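Local coordinates for protein carbon monoxide dehydrogenase (Thermococcus sp. AM4, PDB 6T7J) that probably oxidises carbon monoxide to carbon dioxide as a dimeric, cluster-containing dehydrogenase, captured here with a nickel-free, broken iron-sulfur cluster at its active site, at residues G113-R118 against I149-A154; V127-S132 against L237-F242; A186-R191 against L215-I220; D595-D598 against G602-Y605. All blocks are in the same frame, centred on the assembly; numbering follows the deposited sequence.

Contact 1 of 4, residues G113-R118 against I149-A154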
loop_
_atom_site.group_PDB
_atom_site.type_symbol
_atom_site.label_atom_id
_atom_site.label_comp_id
_atom_site.label_asym_id
_atom_site.label_seq_id
_atom_site.Cartn_x
_atom_site.Cartn_y
_atom_site.Cartn_z
ATOM N N GLY A 113 21.686 5.498 -15.184
ATOM C CA GLY A 113 22.297 4.868 -16.341
ATOM C C GLY A 113 23.037 5.855 -17.222
ATOM O O GLY A 113 24.065 5.515 -17.815
ATOM N N VAL A 114 22.529 7.085 -17.321
ATOM C CA VAL A 114 23.240 8.106 -18.088
ATOM C C VAL A 114 24.468 8.603 -17.328
ATOM O O VAL A 114 25.496 8.926 -17.936
ATOM C CB VAL A 114 22.285 9.257 -18.450
ATOM C CG1 VAL A 114 23.039 10.410 -19.097
ATOM C CG2 VAL A 114 21.212 8.748 -19.376
ATOM N N ALA A 115 24.392 8.665 -15.995
ATOM C CA ALA A 115 25.549 9.082 -15.211
ATOM C C ALA A 115 26.701 8.091 -15.334
ATOM O O ALA A 115 27.872 8.489 -15.270
ATOM C CB ALA A 115 25.155 9.257 -13.745
ATOM N N GLU A 116 26.397 6.806 -15.502
ATOM C CA GLU A 116 27.411 5.775 -15.678
ATOM C C GLU A 116 27.824 5.591 -17.133
ATOM O O GLU A 116 28.693 4.760 -17.415
ATOM C CB GLU A 116 26.912 4.438 -15.117
ATOM C CG GLU A 116 26.531 4.473 -13.642
ATOM C CD GLU A 116 26.200 3.095 -13.095
ATOM O OE1 GLU A 116 27.099 2.228 -13.075
ATOM O OE2 GLU A 116 25.041 2.875 -12.689
ATOM N N GLY A 117 27.223 6.337 -18.058
ATOM C CA GLY A 117 27.554 6.202 -19.462
ATOM C C GLY A 117 26.941 5.001 -20.147
ATOM O O GLY A 117 27.527 4.477 -21.099
ATOM N N ARG A 118 25.766 4.556 -19.702
ATOM C CA ARG A 118 25.141 3.347 -20.227
ATOM C C ARG A 118 24.040 3.636 -21.243
ATOM O O ARG A 118 23.997 3.005 -22.303
ATOM C CB ARG A 118 24.585 2.505 -19.072
ATOM C CG ARG A 118 25.663 1.858 -18.212
ATOM C CD ARG A 118 25.104 0.740 -17.342
ATOM N NE ARG A 118 24.810 1.201 -15.987
ATOM C CZ ARG A 118 23.583 1.345 -15.496
ATOM N NH1 ARG A 118 22.526 1.059 -16.245
ATOM N NH2 ARG A 118 23.413 1.774 -14.252
ATOM N N ILE A 149 29.339 14.225 -11.009
ATOM C CA ILE A 149 28.317 14.932 -10.241
ATOM C C ILE A 149 26.990 14.193 -10.340
ATOM O O ILE A 149 26.295 13.979 -9.336
ATOM C CB ILE A 149 28.182 16.385 -10.735
ATOM C CG1 ILE A 149 29.508 17.134 -10.598
ATOM C CG2 ILE A 149 27.074 17.108 -9.979
ATOM C CD1 ILE A 149 29.527 18.465 -11.321
ATOM N N ALA A 150 26.622 13.793 -11.561
ATOM C CA ALA A 150 25.370 13.074 -11.765
ATOM C C ALA A 150 25.362 11.745 -11.020
ATOM O O ALA A 150 24.325 11.330 -10.499
ATOM C CB ALA A 150 25.125 12.858 -13.259
ATOM N N ARG A 151 26.512 11.070 -10.949
ATOM C CA ARG A 151 26.589 9.796 -10.237
ATOM C C ARG A 151 26.336 9.983 -8.747
ATOM O O ARG A 151 25.542 9.251 -8.141
ATOM C CB ARG A 151 27.956 9.145 -10.464
ATOM C CG ARG A 151 28.031 8.241 -11.684
ATOM C CD ARG A 151 29.204 7.272 -11.589
ATOM N NE ARG A 151 30.496 7.955 -11.601
ATOM C CZ ARG A 151 31.135 8.341 -12.703
ATOM N NH1 ARG A 151 32.307 8.955 -12.610
ATOM N NH2 ARG A 151 30.602 8.115 -13.898
ATOM N N GLU A 152 27.014 10.956 -8.134
ATOM C CA GLU A 152 26.806 11.199 -6.706
ATOM C C GLU A 152 25.365 11.621 -6.422
ATOM O O GLU A 152 24.730 11.133 -5.468
ATOM C CB GLU A 152 27.791 12.256 -6.207
ATOM C CG GLU A 152 29.235 11.981 -6.600
ATOM C CD GLU A 152 30.183 13.081 -6.165
ATOM O OE1 GLU A 152 31.002 13.525 -6.998
ATOM O OE2 GLU A 152 30.113 13.501 -4.991
ATOM N N LEU A 153 24.829 12.523 -7.252
ATOM C CA LEU A 153 23.440 12.932 -7.096
ATOM C C LEU A 153 22.503 11.740 -7.213
ATOM O O LEU A 153 21.568 11.596 -6.416
ATOM C CB LEU A 153 23.081 13.994 -8.133
ATOM C CG LEU A 153 21.623 14.448 -8.055
ATOM C CD1 LEU A 153 21.386 15.182 -6.747
ATOM C CD2 LEU A 153 21.236 15.310 -9.244
ATOM N N ALA A 154 22.738 10.871 -8.197
ATOM C CA ALA A 154 21.892 9.701 -8.364
ATOM C C ALA A 154 21.965 8.797 -7.143
ATOM O O ALA A 154 20.955 8.223 -6.731
ATOM C CB ALA A 154 22.286 8.939 -9.630
#
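Arg151 NH2 reaches the backbone oxygen Ala115 O at 3.1 Å, a weak hydrogen bond bent to 124° at the hydrogen. The oxygen lies near the C-terminal end of helix 81-115, which a Schellman motif closes: Gly117, with positive phi, sends its N back to Val114 O, and Arg118 N returns to Gly113 O at 2.7 Å. Neither of those two bonds uses Ala115 O, and the arginine of helix 146-162 comes to it from the neighbouring helix of this helical region. Arg151 CG itself lies 3.6 Å from Ala115 O, and a bend at the third torsion (chi3 -65°) brings the guanidinium back to that oxygen, which sits oblique to it. Arg151 NH1 has its stronger partner within its own helix, a salt bridge to Glu148. Glu116 CA lies at the edge of the guanidinium, near its plane, but the Glu116 carboxylate turns elsewhere: its OE2 makes a salt bridge to Arg118 NH2, which meets it from above the carboxylate plane (61° out). Glu116 and Arg151 are exposed, whereas Ala115 and Ala150 are buried. Phe111 touches Ala150 from one turn further back on helix 81-115. Small residues let the backbones come close, with 5.1 Å between Ala115 CA and Arg151 CA, and Ala115 CB meets both Arg151 N and Ala150 CB at 3.6 Å.

Contact 2 of 4, residues V127-S132 against L237-F242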
loop_
_atom_site.group_PDB
_atom_site.type_symbol
_atom_site.label_atom_id
_atom_site.label_comp_id
_atom_site.label_asym_id
_atom_site.label_seq_id
_atom_site.Cartn_x
_atom_site.Cartn_y
_atom_site.Cartn_z
ATOM N N VAL A 127 22.891 20.967 -17.308
ATOM C CA VAL A 127 23.983 20.779 -16.357
ATOM C C VAL A 127 23.887 21.791 -15.223
ATOM O O VAL A 127 24.328 21.520 -14.098
ATOM C CB VAL A 127 25.334 20.864 -17.093
ATOM C CG1 VAL A 127 26.479 20.541 -16.152
ATOM C CG2 VAL A 127 25.339 19.920 -18.287
ATOM N N GLU A 128 23.299 22.959 -15.488
ATOM C CA GLU A 128 23.130 23.966 -14.446
ATOM C C GLU A 128 22.177 23.483 -13.362
ATOM O O GLU A 128 22.462 23.610 -12.164
ATOM C CB GLU A 128 22.630 25.273 -15.063
ATOM C CG GLU A 128 23.718 26.297 -15.302
ATOM C CD GLU A 128 24.542 26.552 -14.058
ATOM O OE1 GLU A 128 25.404 25.766 -13.709
ATOM O OE2 GLU A 128 24.365 27.510 -13.370
ATOM N N LYS A 129 21.030 22.935 -13.770
ATOM C CA LYS A 129 20.094 22.367 -12.808
ATOM C C LYS A 129 20.734 21.225 -12.032
ATOM O O LYS A 129 20.549 21.113 -10.815
ATOM C CB LYS A 129 18.833 21.888 -13.527
ATOM C CG LYS A 129 17.632 21.689 -12.622
ATOM C CD LYS A 129 16.394 22.351 -13.207
ATOM C CE LYS A 129 15.146 21.975 -12.429
ATOM N NZ LYS A 129 13.989 22.844 -12.767
ATOM N N LEU A 130 21.495 20.369 -12.720
ATOM C CA LEU A 130 22.166 19.255 -12.058
ATOM C C LEU A 130 23.128 19.753 -10.984
ATOM O O LEU A 130 23.097 19.285 -9.839
ATOM C CB LEU A 130 22.897 18.402 -13.097
ATOM C CG LEU A 130 24.053 17.495 -12.661
ATOM C CD1 LEU A 130 23.596 16.457 -11.653
ATOM C CD2 LEU A 130 24.673 16.814 -13.872
ATOM N N LYS A 131 23.980 20.719 -11.335
ATOM C CA LYS A 131 24.950 21.229 -10.373
ATOM C C LYS A 131 24.264 21.929 -9.204
ATOM O O LYS A 131 24.655 21.741 -8.046
ATOM C CB LYS A 131 25.934 22.168 -11.071
ATOM C CG LYS A 131 26.853 21.465 -12.060
ATOM C CD LYS A 131 28.103 22.279 -12.346
ATOM C CE LYS A 131 28.166 22.697 -13.806
ATOM N NZ LYS A 131 29.566 22.816 -14.302
ATOM N N SER A 132 23.225 22.723 -9.478
ATOM C CA SER A 132 22.558 23.440 -8.393
ATOM C C SER A 132 21.821 22.483 -7.463
ATOM O O SER A 132 21.868 22.645 -6.235
ATOM C CB SER A 132 21.600 24.487 -8.960
ATOM O OG SER A 132 20.663 24.896 -7.978
ATOM N N LEU A 237 14.718 15.676 -12.303
ATOM C CA LEU A 237 15.464 14.795 -13.193
ATOM C C LEU A 237 14.923 14.836 -14.615
ATOM O O LEU A 237 15.701 14.731 -15.570
ATOM C CB LEU A 237 15.447 13.367 -12.656
ATOM C CG LEU A 237 16.300 13.146 -11.405
ATOM C CD1 LEU A 237 16.385 11.675 -11.084
ATOM C CD2 LEU A 237 17.688 13.734 -11.580
ATOM N N SER A 238 13.606 14.993 -14.787
ATOM C CA SER A 238 13.067 15.168 -16.132
ATOM C C SER A 238 13.602 16.444 -16.765
ATOM O O SER A 238 13.903 16.471 -17.963
ATOM C CB SER A 238 11.540 15.182 -16.090
ATOM O OG SER A 238 11.043 14.143 -15.268
ATOM N N ASP A 239 13.736 17.511 -15.970
ATOM C CA ASP A 239 14.333 18.740 -16.484
ATOM C C ASP A 239 15.803 18.538 -16.829
ATOM O O ASP A 239 16.267 18.990 -17.883
ATOM C CB ASP A 239 14.173 19.870 -15.465
ATOM C CG ASP A 239 12.748 20.382 -15.378
ATOM O OD1 ASP A 239 11.904 19.936 -16.184
ATOM O OD2 ASP A 239 12.473 21.229 -14.502
ATOM N N ILE A 240 16.552 17.862 -15.955
ATOM C CA ILE A 240 17.975 17.642 -16.198
ATOM C C ILE A 240 18.185 16.810 -17.459
ATOM O O ILE A 240 19.117 17.057 -18.236
ATOM C CB ILE A 240 18.627 16.984 -14.966
ATOM C CG1 ILE A 240 18.769 18.002 -13.831
ATOM C CG2 ILE A 240 19.982 16.378 -15.316
ATOM C CD1 ILE A 240 18.897 17.375 -12.463
ATOM N N LEU A 241 17.311 15.829 -17.696
ATOM C CA LEU A 241 17.500 14.918 -18.820
ATOM C C LEU A 241 16.979 15.500 -20.129
ATOM O O LEU A 241 17.620 15.341 -21.173
ATOM C CB LEU A 241 16.815 13.579 -18.530
ATOM C CG LEU A 241 17.578 12.554 -17.682
ATOM C CD1 LEU A 241 16.617 11.551 -17.059
ATOM C CD2 LEU A 241 18.634 11.836 -18.512
ATOM N N PHE A 242 15.825 16.171 -20.105
ATOM C CA PHE A 242 15.164 16.611 -21.330
ATOM C C PHE A 242 15.040 18.125 -21.444
ATOM O O PHE A 242 14.412 18.611 -22.392
ATOM C CB PHE A 242 13.774 15.977 -21.441
ATOM C CG PHE A 242 13.774 14.489 -21.271
ATOM C CD1 PHE A 242 14.458 13.676 -22.161
ATOM C CD2 PHE A 242 13.096 13.902 -20.218
ATOM C CE1 PHE A 242 14.462 12.306 -22.006
ATOM C CE2 PHE A 242 13.098 12.535 -20.058
ATOM C CZ PHE A 242 13.783 11.734 -20.953
#
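Lys129 NZ and Asp239 OD2 form a buried salt bridge of 2.8 Å between helices 127-136 and 212-242, a helix pair running roughly antiparallel, their local axes 8.6 Å apart with 142° between their directions. The ammonium meets the anti lone pair of OD2, and neither partner relies on this bond alone. Lys129 NZ also pairs with Glu420 and lies in a cation-pi contact with Tyr236, while Asp239 OD1 goes to Arg313 and OD2 is shared with Arg527. CG of Lys129 stands opposite its backbone N (chi1 -162°), and this setting together with a bend at chi2 (132°) sends the chain across Asp239, Lys129 CE passing 3.8 Å from Asp239 CB. On the way Lys129 CG lies 4.0 Å from Ile240 CG1. An alanine in place of Lys129 would probably leave Asp239 with its arginines but strip Glu420 of this cation and open a gap beside Ile240 where CG and the rest of the chain lay. The backbone is paired too: Ile240 O accepts from Thr125 OG1, and Asp126 OD1 takes the amide of Lys129. Beside the ion pair Ile240 CD1 packs on Leu130 CB at 4.2 Å, and Ile240 CG1 lies 3.8 Å from the backbone Leu130 N.

Contact 3 of 4, residues A186-R191 against L215-I220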
loop_
_atom_site.group_PDB
_atom_site.type_symbol
_atom_site.label_atom_id
_atom_site.label_comp_id
_atom_site.label_asym_id
_atom_site.label_seq_id
_atom_site.Cartn_x
_atom_site.Cartn_y
_atom_site.Cartn_z
ATOM N N ALA A 186 5.233 19.028 14.327
ATOM C CA ALA A 186 4.144 18.082 14.108
ATOM C C ALA A 186 4.628 16.637 14.077
ATOM O O ALA A 186 3.820 15.722 14.273
ATOM C CB ALA A 186 3.414 18.413 12.806
ATOM N N GLY A 187 5.917 16.412 13.836
ATOM C CA GLY A 187 6.441 15.062 13.759
ATOM C C GLY A 187 6.074 14.323 12.492
ATOM O O GLY A 187 5.888 13.102 12.528
ATOM N N VAL A 188 5.971 15.029 11.368
ATOM C CA VAL A 188 5.546 14.440 10.106
ATOM C C VAL A 188 6.660 14.481 9.059
ATOM O O VAL A 188 6.399 14.329 7.869
ATOM C CB VAL A 188 4.269 15.123 9.580
ATOM C CG1 VAL A 188 3.140 15.003 10.595
ATOM C CG2 VAL A 188 4.545 16.584 9.251
ATOM N N LEU A 189 7.899 14.691 9.486
ATOM C CA LEU A 189 9.016 14.727 8.554
ATOM C C LEU A 189 9.191 13.359 7.906
ATOM O O LEU A 189 9.379 12.362 8.624
ATOM C CB LEU A 189 10.302 15.147 9.262
ATOM C CG LEU A 189 10.460 16.642 9.553
ATOM C CD1 LEU A 189 11.670 16.898 10.435
ATOM C CD2 LEU A 189 10.559 17.436 8.261
ATOM N N PRO A 190 9.127 13.254 6.582
ATOM C CA PRO A 190 9.289 11.949 5.936
ATOM C C PRO A 190 10.741 11.498 5.936
ATOM O O PRO A 190 11.668 12.304 5.823
ATOM C CB PRO A 190 8.783 12.195 4.512
ATOM C CG PRO A 190 9.033 13.646 4.278
ATOM C CD PRO A 190 8.865 14.331 5.611
ATOM N N ARG A 191 10.929 10.185 6.055
ATOM C CA ARG A 191 12.250 9.583 6.186
ATOM C C ARG A 191 12.700 8.849 4.932
ATOM O O ARG A 191 13.797 9.104 4.425
ATOM C CB ARG A 191 12.260 8.629 7.389
ATOM C CG ARG A 191 11.780 9.279 8.681
ATOM C CD ARG A 191 11.137 8.268 9.614
ATOM N NE ARG A 191 9.893 7.737 9.068
ATOM C CZ ARG A 191 9.087 6.902 9.716
ATOM N NH1 ARG A 191 7.975 6.469 9.137
ATOM N NH2 ARG A 191 9.392 6.496 10.941
ATOM N N LEU A 215 -3.338 8.333 12.196
ATOM C CA LEU A 215 -3.464 7.873 10.815
ATOM C C LEU A 215 -3.300 9.031 9.838
ATOM O O LEU A 215 -2.528 8.947 8.873
ATOM C CB LEU A 215 -4.817 7.189 10.614
ATOM C CG LEU A 215 -5.020 5.785 11.187
ATOM C CD1 LEU A 215 -6.504 5.449 11.247
ATOM C CD2 LEU A 215 -4.272 4.750 10.373
ATOM N N LEU A 216 -4.005 10.139 10.086
ATOM C CA LEU A 216 -3.949 11.259 9.154
ATOM C C LEU A 216 -2.628 12.014 9.250
ATOM O O LEU A 216 -2.174 12.588 8.255
ATOM C CB LEU A 216 -5.138 12.190 9.392
ATOM C CG LEU A 216 -6.492 11.534 9.100
ATOM C CD1 LEU A 216 -7.624 12.550 9.132
ATOM C CD2 LEU A 216 -6.461 10.797 7.765
ATOM N N LEU A 217 -1.977 12.006 10.416
ATOM C CA LEU A 217 -0.659 12.623 10.520
ATOM C C LEU A 217 0.380 11.829 9.737
ATOM O O LEU A 217 1.252 12.409 9.074
ATOM C CB LEU A 217 -0.248 12.750 11.988
ATOM C CG LEU A 217 -0.910 13.872 12.788
ATOM C CD1 LEU A 217 -0.533 13.782 14.257
ATOM C CD2 LEU A 217 -0.545 15.233 12.217
ATOM N N HIS A 218 0.299 10.498 9.782
ATOM C CA HIS A 218 1.190 9.721 8.929
ATOM C C HIS A 218 0.834 9.887 7.458
ATOM O O HIS A 218 1.721 9.830 6.600
ATOM C CB HIS A 218 1.174 8.244 9.303
ATOM C CG HIS A 218 2.117 7.422 8.481
ATOM N ND1 HIS A 218 1.688 6.503 7.550
ATOM C CD2 HIS A 218 3.470 7.413 8.425
ATOM C CE1 HIS A 218 2.739 5.943 6.976
ATOM N NE2 HIS A 218 3.830 6.485 7.480
ATOM N N GLY A 219 -0.448 10.078 7.146
ATOM C CA GLY A 219 -0.811 10.439 5.785
ATOM C C GLY A 219 -0.159 11.734 5.347
ATOM O O GLY A 219 0.290 11.863 4.204
ATOM N N ILE A 220 -0.098 12.710 6.253
ATOM C CA ILE A 220 0.602 13.961 5.971
ATOM C C ILE A 220 2.078 13.688 5.695
ATOM O O ILE A 220 2.659 14.217 4.739
ATOM C CB ILE A 220 0.412 14.950 7.135
ATOM C CG1 ILE A 220 -0.943 15.655 7.018
ATOM C CG2 ILE A 220 1.548 15.965 7.175
ATOM C CD1 ILE A 220 -1.454 16.222 8.319
#
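Val188 drives both its methyl groups at helix 212-242. Val188 CG2 packs on Ile220 CG2 at 3.7 Å, the two side chains crossing at a slant, and Val188 CB stands equally near that same methyl. Val188 CG1 touches it as well and also reaches Leu217, one turn earlier. There Val188 CG1 rests 3.6 Å from the backbone oxygen Leu217 O. The same Val188 CG1 meets the side chain at Leu217 CD2, 4.0 Å away. The isoleucine presents its methyl branch because CG2 lies across from its backbone N, whereas CG1 (chi1 -81°) carries CD1 off to another neighbour. Just before Val188, helix 177-186 ends in a Schellman motif whose C-prime residue is Gly187, with positive phi (74°), and the chain then runs in a loop along helix 212-242 before helix 193-203 begins. Leu224, one turn beyond Ile220, also touches Val188, and Pro190 leans on Leu224 and Ala225. Further along the loop, Arg191 and His218 approach without bonding. Arg191 NH1 lies at the edge of the imidazole, near its plane and 4.5 Å from His218 NE2, while His218 NE2 lies oblique to the guanidinium. Acids of helix 193-203 hold both groups: Arg191 NH1 pairs with Glu199, Arg191 NE pairs with Glu196 OE2, and the other oxygen of that carboxylate, Glu196 OE1, has a weak hydrogen bond with His218 NE2.

Contact 4 of 4, residues D595-D598 against G602-Y605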
loop_
_atom_site.group_PDB
_atom_site.type_symbol
_atom_site.label_atom_id
_atom_site.label_comp_id
_atom_site.label_asym_id
_atom_site.label_seq_id
_atom_site.Cartn_x
_atom_site.Cartn_y
_atom_site.Cartn_z
ATOM N N ASP A 595 -9.303 21.158 12.072
ATOM C CA ASP A 595 -8.320 20.899 13.122
ATOM C C ASP A 595 -6.884 20.915 12.616
ATOM O O ASP A 595 -5.965 21.167 13.404
ATOM C CB ASP A 595 -8.600 19.547 13.782
ATOM C CG ASP A 595 -9.635 19.638 14.878
ATOM O OD1 ASP A 595 -10.266 20.707 15.018
ATOM O OD2 ASP A 595 -9.821 18.634 15.600
ATOM N N VAL A 596 -6.665 20.652 11.325
ATOM C CA VAL A 596 -5.304 20.522 10.813
ATOM C C VAL A 596 -4.647 21.858 10.506
ATOM O O VAL A 596 -3.432 21.894 10.270
ATOM C CB VAL A 596 -5.303 19.620 9.563
ATOM C CG1 VAL A 596 -5.613 20.428 8.315
ATOM C CG2 VAL A 596 -3.975 18.882 9.434
ATOM N N GLU A 597 -5.402 22.960 10.514
ATOM C CA GLU A 597 -4.787 24.267 10.293
ATOM C C GLU A 597 -3.837 24.629 11.429
ATOM O O GLU A 597 -2.761 25.191 11.191
ATOM C CB GLU A 597 -5.863 25.342 10.128
ATOM C CG GLU A 597 -5.320 26.769 10.135
ATOM C CD GLU A 597 -6.015 27.677 9.135
ATOM O OE1 GLU A 597 -7.263 27.666 9.084
ATOM O OE2 GLU A 597 -5.310 28.406 8.405
ATOM N N ASP A 598 -4.212 24.305 12.670
ATOM C CA ASP A 598 -3.338 24.587 13.805
ATOM C C ASP A 598 -2.042 23.793 13.730
ATOM O O ASP A 598 -1.014 24.234 14.256
ATOM C CB ASP A 598 -4.062 24.280 15.117
ATOM C CG ASP A 598 -5.019 25.381 15.527
ATOM O OD1 ASP A 598 -6.116 25.466 14.934
ATOM O OD2 ASP A 598 -4.675 26.158 16.443
ATOM N N GLY A 602 -2.317 24.740 6.882
ATOM C CA GLY A 602 -3.265 24.673 5.788
ATOM C C GLY A 602 -4.444 23.798 6.170
ATOM O O GLY A 602 -4.505 23.258 7.275
ATOM N N LYS A 603 -5.378 23.667 5.230
ATOM C CA LYS A 603 -6.568 22.861 5.484
ATOM C C LYS A 603 -7.298 22.604 4.174
ATOM O O LYS A 603 -7.051 23.256 3.156
ATOM C CB LYS A 603 -7.501 23.533 6.497
ATOM C CG LYS A 603 -8.154 24.820 6.015
ATOM C CD LYS A 603 -8.978 25.442 7.130
ATOM C CE LYS A 603 -9.513 26.808 6.747
ATOM N NZ LYS A 603 -10.160 27.485 7.910
ATOM N N PHE A 604 -8.210 21.639 4.221
ATOM C CA PHE A 604 -9.070 21.308 3.098
ATOM C C PHE A 604 -10.375 22.099 3.164
ATOM O O PHE A 604 -10.807 22.556 4.226
ATOM C CB PHE A 604 -9.373 19.809 3.076
ATOM C CG PHE A 604 -8.275 18.977 2.483
ATOM C CD1 PHE A 604 -7.989 19.044 1.131
ATOM C CD2 PHE A 604 -7.527 18.124 3.280
ATOM C CE1 PHE A 604 -6.977 18.277 0.584
ATOM C CE2 PHE A 604 -6.515 17.355 2.738
ATOM C CZ PHE A 604 -6.239 17.432 1.389
ATOM N N TYR A 605 -11.004 22.250 2.002
ATOM C CA TYR A 605 -12.295 22.924 1.906
ATOM C C TYR A 605 -13.045 22.335 0.722
ATOM O O TYR A 605 -12.603 22.474 -0.422
ATOM C CB TYR A 605 -12.117 24.432 1.746
ATOM C CG TYR A 605 -13.289 25.134 1.097
ATOM C CD1 TYR A 605 -14.516 25.225 1.744
ATOM C CD2 TYR A 605 -13.166 25.709 -0.161
ATOM C CE1 TYR A 605 -15.587 25.865 1.153
ATOM C CE2 TYR A 605 -14.231 26.351 -0.758
ATOM C CZ TYR A 605 -15.439 26.430 -0.097
ATOM O OH TYR A 605 -16.501 27.071 -0.691
#
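The backbone passes from helical angles at Glu597 to an extended course at Gly602 and Lys603, and the returning chain brings Gly602 CA to 4.8 Å from Glu597 CA. Here Gly602 O faces Val596 and Glu597 and receives a CA-H...O contact from Glu597 CA at 3.2 Å, with 136° at the hydrogen. Val596 CG1 presses on the same oxygen, Gly602 O, at 3.2 Å, a tight approach, and lies 4.1 Å from Lys603 CB. That methyl is lodged between the backbone N and carbonyl carbon of its own residue. Farther out, Lys603 and Glu597 cross at a slant. The lysine leaves its backbone with chi1 at 67° and then runs straight, so its CD and CE graze Glu597 OE1 at 3.4 Å before NZ closes a salt bridge of 3.1 Å to it. NZ comes up almost end-on to the C-O bond. Lys603 NZ also bonds a PEG molecule, probably from the crystallisation liquor. A leucine in place of Lys603 would probably leave the Glu597 carboxylate without its cation and free to turn. Strand 604-606 is an outermost strand of the parallel six-stranded sheet in this chain, beside strand 574-576. Helix 586-595 joins these two strands in a beta-alpha-beta crossover, as in Rossmann-like domains. Phe604 packs on strand 574-576 and helix 558-569, and Val596 meets Val568 of that same helix.

Contacts 1 and 2 form one continuous helical cluster, their centres 12 Å apart: Leu130 CD1 lies 3.6 Å from Leu153 CD2 and 3.8 Å from Ala150 CA. Contacts 3 and 4 are likewise joined, 14 Å between centres, by Ile220 CD1 against Val596 CG2 at 3.8 Å, which sets helix 212-242 against the helical connection leading to edge strand 604-606. The long helix 212-242 links the two groups, giving its earlier turns to contact 3 and its end to contact 2, about 29 Å away between centres. None of the touching residues lines a cluster pocket. One tie is Leu215, in 215-220, which packs on Arg87, a residue of the SF4 (Fe4S4) pocket.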